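Local coordinates for Lmo0135 protein (Listeria monocytogenes EGD-e, PDB 5ISU) that probably binds peptides or related small solutes outside the cell and delivers them to an ABC transporter in the membrane, at residues G23-P28 and K215-A220; V183-K186 and Y190-L193; D405-K410 and K435-A440. All blocks are in the same frame, centred on the assembly; numbering follows the deposited sequence.

Interaction 1 of 3, residues G23-P28 and K215-A220; sequences GVTGDP and KDQNAA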
loop_
_atom_site.group_PDB
_atom_site.type_symbol
_atom_site.label_atom_id
_atom_site.label_comp_id
_atom_site.label_asym_id
_atom_site.label_seq_id
_atom_site.Cartn_x
_atom_site.Cartn_y
_atom_site.Cartn_z
ATOM N N GLY A 23 16.507 -10.501 -0.994
ATOM C CA GLY A 23 16.878 -9.549 -2.046
ATOM C C GLY A 23 15.916 -8.382 -2.093
ATOM O O GLY A 23 14.707 -8.589 -2.094
ATOM N N VAL A 24 16.454 -7.166 -2.049
ATOM C CA VAL A 24 15.650 -5.947 -2.188
ATOM C C VAL A 24 16.285 -5.134 -3.321
ATOM O O VAL A 24 17.442 -5.378 -3.699
ATOM C CB VAL A 24 15.547 -5.145 -0.888
ATOM C CG1 VAL A 24 14.839 -5.966 0.163
ATOM C CG2 VAL A 24 16.913 -4.709 -0.390
ATOM N N THR A 25 15.552 -4.162 -3.842
ATOM C CA THR A 25 16.006 -3.415 -5.014
ATOM C C THR A 25 16.798 -2.121 -4.787
ATOM O O THR A 25 17.600 -1.749 -5.652
ATOM C CB THR A 25 14.816 -3.097 -5.938
ATOM O OG1 THR A 25 13.857 -2.303 -5.231
ATOM C CG2 THR A 25 14.167 -4.396 -6.435
ATOM N N GLY A 26 16.574 -1.435 -3.670
ATOM C CA GLY A 26 17.279 -0.179 -3.393
ATOM C C GLY A 26 17.690 -0.029 -1.948
ATOM O O GLY A 26 17.498 -0.951 -1.142
ATOM N N ASP A 27 18.276 1.127 -1.628
ATOM C CA ASP A 27 18.704 1.439 -0.264
ATOM C C ASP A 27 17.522 1.887 0.555
ATOM O O ASP A 27 16.630 2.567 0.041
ATOM C CB ASP A 27 19.744 2.578 -0.198
ATOM C CG ASP A 27 21.123 2.167 -0.697
ATOM O OD1 ASP A 27 21.370 2.231 -1.927
ATOM O OD2 ASP A 27 21.988 1.873 0.166
ATOM N N PRO A 28 17.519 1.544 1.851
ATOM C CA PRO A 28 16.433 2.034 2.663
ATOM C C PRO A 28 16.642 3.521 2.959
ATOM O O PRO A 28 17.717 4.055 2.700
ATOM C CB PRO A 28 16.570 1.218 3.942
ATOM C CG PRO A 28 18.042 1.002 4.065
ATOM C CD PRO A 28 18.572 0.904 2.663
ATOM N N LYS A 215 19.836 -4.334 -7.702
ATOM C CA LYS A 215 18.924 -3.663 -8.630
ATOM C C LYS A 215 18.595 -4.481 -9.896
ATOM O O LYS A 215 17.425 -4.746 -10.180
ATOM C CB LYS A 215 19.580 -2.328 -9.009
ATOM C CG LYS A 215 18.719 -1.318 -9.746
ATOM C CD LYS A 215 19.477 0.007 -9.837
ATOM C CE LYS A 215 18.673 1.101 -10.515
ATOM N NZ LYS A 215 18.412 0.803 -11.945
ATOM N N ASP A 216 19.623 -4.896 -10.636
ATOM C CA ASP A 216 19.423 -5.673 -11.877
ATOM C C ASP A 216 18.740 -7.026 -11.605
ATOM O O ASP A 216 19.288 -7.882 -10.903
ATOM C CB ASP A 216 20.761 -5.862 -12.606
ATOM C CG ASP A 216 20.596 -6.449 -14.009
ATOM O OD1 ASP A 216 20.415 -7.680 -14.134
ATOM O OD2 ASP A 216 20.714 -5.678 -14.990
ATOM N N GLN A 217 17.546 -7.209 -12.166
ATOM C CA GLN A 217 16.770 -8.445 -11.953
ATOM C C GLN A 217 17.383 -9.694 -12.590
ATOM O O GLN A 217 17.276 -10.769 -12.016
ATOM C CB GLN A 217 15.306 -8.265 -12.387
ATOM C CG GLN A 217 14.548 -7.297 -11.480
ATOM C CD GLN A 217 14.297 -7.870 -10.085
ATOM O OE1 GLN A 217 15.012 -7.548 -9.124
ATOM N NE2 GLN A 217 13.315 -8.767 -9.985
ATOM N N ASN A 218 18.003 -9.567 -13.764
ATOM C CA ASN A 218 18.674 -10.738 -14.367
ATOM C C ASN A 218 19.775 -11.216 -13.414
ATOM O O ASN A 218 19.855 -12.404 -13.113
ATOM C CB ASN A 218 19.212 -10.465 -15.780
ATOM C CG ASN A 218 18.140 -10.601 -16.867
ATOM O OD1 ASN A 218 17.081 -11.189 -16.650
ATOM N ND2 ASN A 218 18.437 -10.100 -18.049
ATOM N N ALA A 219 20.546 -10.269 -12.879
ATOM C CA ALA A 219 21.590 -10.576 -11.919
ATOM C C ALA A 219 21.010 -11.087 -10.598
ATOM O O ALA A 219 21.545 -12.025 -9.986
ATOM C CB ALA A 219 22.440 -9.344 -11.662
ATOM N N ALA A 220 19.931 -10.473 -10.147
ATOM C CA ALA A 220 19.329 -10.871 -8.875
ATOM C C ALA A 220 18.776 -12.292 -8.945
ATOM O O ALA A 220 18.932 -13.060 -8.006
ATOM C CB ALA A 220 18.234 -9.890 -8.468
#
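Thr25 and Lys215 bring their CA atoms to within 4.7 Å of each other just where two neighbouring parallel strands, 19-24 and 208-213, run out at their C-terminal ends. The fold is that of a type II solute-binding protein, and the contact illustrates how the chain can leave two adjacent parallel strands in different directions: after strand 19-24 it turns off as loop, whereas after strand 208-213 it soon enters helix 217-225. One residue earlier the backbones are still joined, Val24 bonding to Arg212 and to Thr214 just past the strand. At Thr25 the pairing gives way to van der Waals touching. The Thr25 carbonyl oxygen O rests against the backbone of Lys215, 3.8 Å from its CA, and Lys215 CB lies alongside at 3.9 Å from the same Thr25 O. Beyond CB the lysine contributes little: with CG set opposite the backbone N (chi1 -168°), the chain runs extended, bends only at its last torsion and carries the ammonium group away from 23-28. From Thr25 the methyl branch does the reaching. Its OG1 sits between the backbone N and the carbonyl carbon (chi1 60°), which leaves CG2 opposite that carbon and facing the side-chain amide of Gln217 in the first turn of the helix. Gln217 also packs on Lys232 of strand 231-233, and so does Ala220. The contact is small and lies at the surface. The 215-220 side begins a helix, with Asp216 as its N-cap. Its carbonyl O takes the backbone bond from Ala220 N, while its carboxylate turns back over the helix end: Ala219 N donates to Asp216 OD1 at 2.9 Å, nearly straight at 162°, using the oxygen's anti lone pair.

Interaction 2 of 3, residues V183-K186 and Y190-L193; sequences VEYK and YVSL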
loop_
_atom_site.group_PDB
_atom_site.type_symbol
_atom_site.label_atom_id
_atom_site.label_comp_id
_atom_site.label_asym_id
_atom_site.label_seq_id
_atom_site.Cartn_x
_atom_site.Cartn_y
_atom_site.Cartn_z
ATOM N N VAL A 183 22.195 -5.108 13.298
ATOM C CA VAL A 183 23.608 -5.380 13.460
ATOM C C VAL A 183 24.370 -4.252 12.761
ATOM O O VAL A 183 25.039 -3.464 13.433
ATOM C CB VAL A 183 24.006 -6.783 12.935
ATOM C CG1 VAL A 183 25.521 -6.991 13.035
ATOM C CG2 VAL A 183 23.279 -7.860 13.727
ATOM N N GLU A 184 24.239 -4.143 11.438
ATOM C CA GLU A 184 24.926 -3.059 10.700
ATOM C C GLU A 184 24.365 -2.799 9.313
ATOM O O GLU A 184 23.664 -3.638 8.742
ATOM C CB GLU A 184 26.431 -3.340 10.561
ATOM C CG GLU A 184 26.767 -4.523 9.656
ATOM C CD GLU A 184 28.256 -4.670 9.410
ATOM O OE1 GLU A 184 29.044 -4.593 10.384
ATOM O OE2 GLU A 184 28.637 -4.881 8.234
ATOM N N TYR A 185 24.745 -1.644 8.761
ATOM C CA TYR A 185 24.306 -1.210 7.430
ATOM C C TYR A 185 25.433 -0.714 6.515
ATOM O O TYR A 185 26.016 0.351 6.754
ATOM C CB TYR A 185 23.227 -0.121 7.578
ATOM C CG TYR A 185 22.869 0.623 6.299
ATOM C CD1 TYR A 185 22.545 -0.068 5.136
ATOM C CD2 TYR A 185 22.786 2.022 6.278
ATOM C CE1 TYR A 185 22.202 0.599 3.971
ATOM C CE2 TYR A 185 22.434 2.705 5.113
ATOM C CZ TYR A 185 22.133 1.987 3.961
ATOM O OH TYR A 185 21.783 2.633 2.784
ATOM N N LYS A 186 25.740 -1.502 5.480
ATOM C CA LYS A 186 26.716 -1.098 4.461
ATOM C C LYS A 186 25.962 -0.467 3.298
ATOM O O LYS A 186 25.240 -1.158 2.570
ATOM C CB LYS A 186 27.595 -2.258 3.950
ATOM C CG LYS A 186 29.009 -2.357 4.543
ATOM C CD LYS A 186 29.889 -3.241 3.639
ATOM C CE LYS A 186 31.398 -3.105 3.863
ATOM N NZ LYS A 186 31.902 -3.634 5.162
ATOM N N TYR A 190 24.175 -3.905 1.837
ATOM C CA TYR A 190 23.306 -4.756 2.663
ATOM C C TYR A 190 22.979 -4.188 4.038
ATOM O O TYR A 190 23.625 -3.257 4.518
ATOM C CB TYR A 190 23.936 -6.171 2.887
ATOM C CG TYR A 190 25.234 -6.159 3.681
ATOM C CD1 TYR A 190 25.230 -6.105 5.076
ATOM C CD2 TYR A 190 26.468 -6.194 3.030
ATOM C CE1 TYR A 190 26.416 -6.090 5.796
ATOM C CE2 TYR A 190 27.661 -6.179 3.737
ATOM C CZ TYR A 190 27.633 -6.128 5.117
ATOM O OH TYR A 190 28.818 -6.095 5.793
ATOM N N VAL A 191 21.947 -4.780 4.638
ATOM C CA VAL A 191 21.549 -4.511 6.019
ATOM C C VAL A 191 21.541 -5.880 6.700
ATOM O O VAL A 191 20.852 -6.777 6.223
ATOM C CB VAL A 191 20.144 -3.910 6.143
ATOM C CG1 VAL A 191 19.818 -3.669 7.614
ATOM C CG2 VAL A 191 20.043 -2.614 5.353
ATOM N N SER A 192 22.311 -6.052 7.779
ATOM C CA SER A 192 22.356 -7.344 8.498
ATOM C C SER A 192 21.672 -7.228 9.858
ATOM O O SER A 192 21.792 -6.205 10.546
ATOM C CB SER A 192 23.795 -7.855 8.669
ATOM O OG SER A 192 24.590 -6.911 9.358
ATOM N N LEU A 193 20.959 -8.292 10.227
ATOM C CA LEU A 193 20.223 -8.347 11.470
ATOM C C LEU A 193 20.443 -9.697 12.139
ATOM O O LEU A 193 20.858 -10.657 11.481
ATOM C CB LEU A 193 18.729 -8.221 11.161
ATOM C CG LEU A 193 18.176 -7.105 10.263
ATOM C CD1 LEU A 193 16.703 -7.393 9.980
ATOM C CD2 LEU A 193 18.317 -5.728 10.873
#
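A tight antiparallel beta hairpin joins strands 180-186 and 190-195, and a classic beta bulge interrupts its ladder where Val183 and Glu184 both face Ser192. At the bulge Ser192 O accepts from Val183 N at 3.0 Å and, weakly, from Glu184 N. Beyond it the ladder is regular: Ser192 N donates to Glu184 O at 2.9 Å, and Lys186 and Tyr190 form a hydrogen-bonded pair next to the turn. Glu184, Lys186, Tyr190 and Ser192 share one face of the hairpin. Here the Tyr190 ring takes Lys186 over one face and Glu184 at its edge. Tyr190 OH donates to Glu184 OE2 at 2.7 Å, meeting that oxygen nearly along its C-O bond, and the carboxylate is turned only 7° from the ring plane. Both residues place CG between the backbone N and carbonyl carbon (chi1 68° for Glu184, 64° for Tyr190), and the otherwise extended glutamate then reaches the ring's phenol end. Lys186 CB stands 4.1 Å from the Tyr190 centroid in a CH-pi contact. The opposite face of the hairpin carries Tyr185, whose CD1 touches Val191 CG2 at 3.6 Å and whose OH is hydrogen-bonded to Asp27. Strand 180-186 is an outermost strand of the four-stranded sheet; strand 190-195 pairs next with strand 208-213, and Val191 and Leu193 pack against helix 39-48.

Interaction 3 of 3, residues D405-K410 and K435-A440; sequences DPDAYK and KGAVTA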
loop_
_atom_site.group_PDB
_atom_site.type_symbol
_atom_site.label_atom_id
_atom_site.label_comp_id
_atom_site.label_asym_id
_atom_site.label_seq_id
_atom_site.Cartn_x
_atom_site.Cartn_y
_atom_site.Cartn_z
ATOM N N ASP A 405 -9.426 0.803 5.413
ATOM C CA ASP A 405 -10.566 1.682 5.637
ATOM C C ASP A 405 -10.714 2.605 4.432
ATOM O O ASP A 405 -9.746 3.256 4.025
ATOM C CB ASP A 405 -10.451 2.480 6.949
ATOM C CG ASP A 405 -11.758 3.266 7.283
ATOM O OD1 ASP A 405 -12.091 4.258 6.564
ATOM O OD2 ASP A 405 -12.450 2.899 8.275
ATOM N N PRO A 406 -11.943 2.688 3.873
ATOM C CA PRO A 406 -12.155 3.517 2.683
ATOM C C PRO A 406 -11.911 5.015 2.885
ATOM O O PRO A 406 -11.732 5.729 1.914
ATOM C CB PRO A 406 -13.618 3.232 2.318
ATOM C CG PRO A 406 -14.260 2.839 3.614
ATOM C CD PRO A 406 -13.211 2.102 4.370
ATOM N N ASP A 407 -11.881 5.490 4.120
ATOM C CA ASP A 407 -11.635 6.933 4.365
ATOM C C ASP A 407 -10.256 7.376 3.841
ATOM O O ASP A 407 -10.086 8.518 3.427
ATOM C CB ASP A 407 -11.726 7.253 5.847
ATOM C CG ASP A 407 -11.591 8.750 6.137
ATOM O OD1 ASP A 407 -12.446 9.542 5.674
ATOM O OD2 ASP A 407 -10.649 9.132 6.864
ATOM N N ALA A 408 -9.280 6.469 3.829
ATOM C CA ALA A 408 -7.947 6.823 3.336
ATOM C C ALA A 408 -7.943 7.188 1.833
ATOM O O ALA A 408 -7.038 7.882 1.364
ATOM C CB ALA A 408 -6.941 5.695 3.624
ATOM N N TYR A 409 -8.970 6.751 1.101
ATOM C CA TYR A 409 -9.070 7.013 -0.330
ATOM C C TYR A 409 -9.520 8.426 -0.667
ATOM O O TYR A 409 -9.482 8.804 -1.835
ATOM C CB TYR A 409 -10.034 6.029 -0.993
ATOM C CG TYR A 409 -9.625 4.563 -1.016
ATOM C CD1 TYR A 409 -9.599 3.795 0.139
ATOM C CD2 TYR A 409 -9.386 3.920 -2.219
ATOM C CE1 TYR A 409 -9.281 2.445 0.099
ATOM C CE2 TYR A 409 -9.067 2.579 -2.269
ATOM C CZ TYR A 409 -9.026 1.843 -1.114
ATOM O OH TYR A 409 -8.707 0.494 -1.198
ATOM N N LYS A 410 -9.945 9.200 0.328
ATOM C CA LYS A 410 -10.391 10.593 0.098
ATOM C C LYS A 410 -9.434 11.470 -0.700
ATOM O O LYS A 410 -9.877 12.261 -1.537
ATOM C CB LYS A 410 -10.603 11.321 1.426
ATOM C CG LYS A 410 -11.842 10.925 2.195
ATOM C CD LYS A 410 -12.077 11.812 3.418
ATOM C CE LYS A 410 -10.895 11.807 4.379
ATOM N NZ LYS A 410 -11.315 12.315 5.714
ATOM N N LYS A 435 -19.277 12.605 5.421
ATOM C CA LYS A 435 -20.314 11.952 6.204
ATOM C C LYS A 435 -19.854 10.544 6.623
ATOM O O LYS A 435 -20.083 10.126 7.746
ATOM C CB LYS A 435 -21.608 11.884 5.385
ATOM C CG LYS A 435 -22.855 11.366 6.100
ATOM C CD LYS A 435 -24.010 11.302 5.094
ATOM C CE LYS A 435 -25.244 10.565 5.606
ATOM N NZ LYS A 435 -25.934 11.275 6.709
ATOM N N GLY A 436 -19.180 9.831 5.726
ATOM C CA GLY A 436 -18.708 8.482 6.025
ATOM C C GLY A 436 -17.664 8.456 7.121
ATOM O O GLY A 436 -17.619 7.523 7.927
ATOM N N ALA A 437 -16.834 9.495 7.143
ATOM C CA ALA A 437 -15.790 9.638 8.146
ATOM C C ALA A 437 -16.331 9.800 9.560
ATOM O O ALA A 437 -15.639 9.418 10.508
ATOM C CB ALA A 437 -14.886 10.823 7.813
ATOM N N VAL A 438 -17.545 10.361 9.715
ATOM C CA VAL A 438 -18.126 10.615 11.060
ATOM C C VAL A 438 -19.292 9.697 11.474
ATOM O O VAL A 438 -19.872 9.900 12.538
ATOM C CB VAL A 438 -18.552 12.105 11.231
ATOM C CG1 VAL A 438 -17.383 13.031 10.914
ATOM C CG2 VAL A 438 -19.741 12.467 10.349
ATOM N N THR A 439 -19.587 8.669 10.672
ATOM C CA THR A 439 -20.711 7.755 10.946
ATOM C C THR A 439 -20.256 6.464 11.622
ATOM O O THR A 439 -19.578 5.639 11.006
ATOM C CB THR A 439 -21.470 7.414 9.643
ATOM O OG1 THR A 439 -22.015 8.615 9.077
ATOM C CG2 THR A 439 -22.611 6.433 9.910
ATOM N N ALA A 440 -20.693 6.258 12.861
ATOM C CA ALA A 440 -20.288 5.083 13.646
ATOM C C ALA A 440 -21.035 3.788 13.342
ATOM O O ALA A 440 -20.427 2.728 13.342
ATOM C CB ALA A 440 -20.405 5.392 15.130
#
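Asp407 meets Ala437 through a single carboxylate oxygen: Asp407 OD1 lies 3.5 Å from the Ala437 CB methyl, a packing contact between a short 3-10 segment and the C-terminal part of helix 427-438. The aspartate gets there with CG opposite its backbone N (chi1 -175°). Lys410, one 3-10 turn further on, approaches the same methyl more loosely, its NZ 4.4 Å from Ala437 CB. That ammonium group is tied to the same carboxylate in a salt bridge, Lys410 NZ to Asp407 OD1 3.0 Å, whose hydrogen bonds to both carboxylate oxygens are weak, so the oxygen touching the methyl also has a charged partner that would favour the ionised carboxylate. Behind this first shell stands Asp405. Its OD1 accepts from Asp407 N at 2.7 Å, through the anti lone pair, and fixes the backbone from which Asp407 projects. The other oxygen, Asp405 OD2, forms a salt bridge with Arg445 of helix 442-458, and the same arginine donates to Gly436 O; one guanidinium therefore ties both sides together. Toward the C-terminal part of the partner helix, Lys435 O receives Val438 N and Thr439 OG1 from opposite faces of its carbonyl plane, the latter at 2.8 Å. The whole arrangement is that of an Asx turn leading into a 3-10 segment, set against the C-terminal part of a helix.

Interactions 1 and 2 belong to one structural unit, the mixed sheet with strand order 19-24, 208-213, 190-195, 180-186: the first lies where one outermost strand ends, the second at the other border. Their centres are about 16 Å apart, and a probable hydrogen bond, Asp27 OD2 to Tyr185 OH at 2.7 Å, joins them. Along the chain, interaction 2 is nested inside the loop that interaction 1 closes. Interaction 3 follows both, on the opposite side of the chain's centre, its own centre about 37 Å from that of interaction 1 and about 40 Å from that of interaction 2. The first two thus share a local framework, while the third sets a 3-10 segment against helix 427-438 in a distant part of the chain.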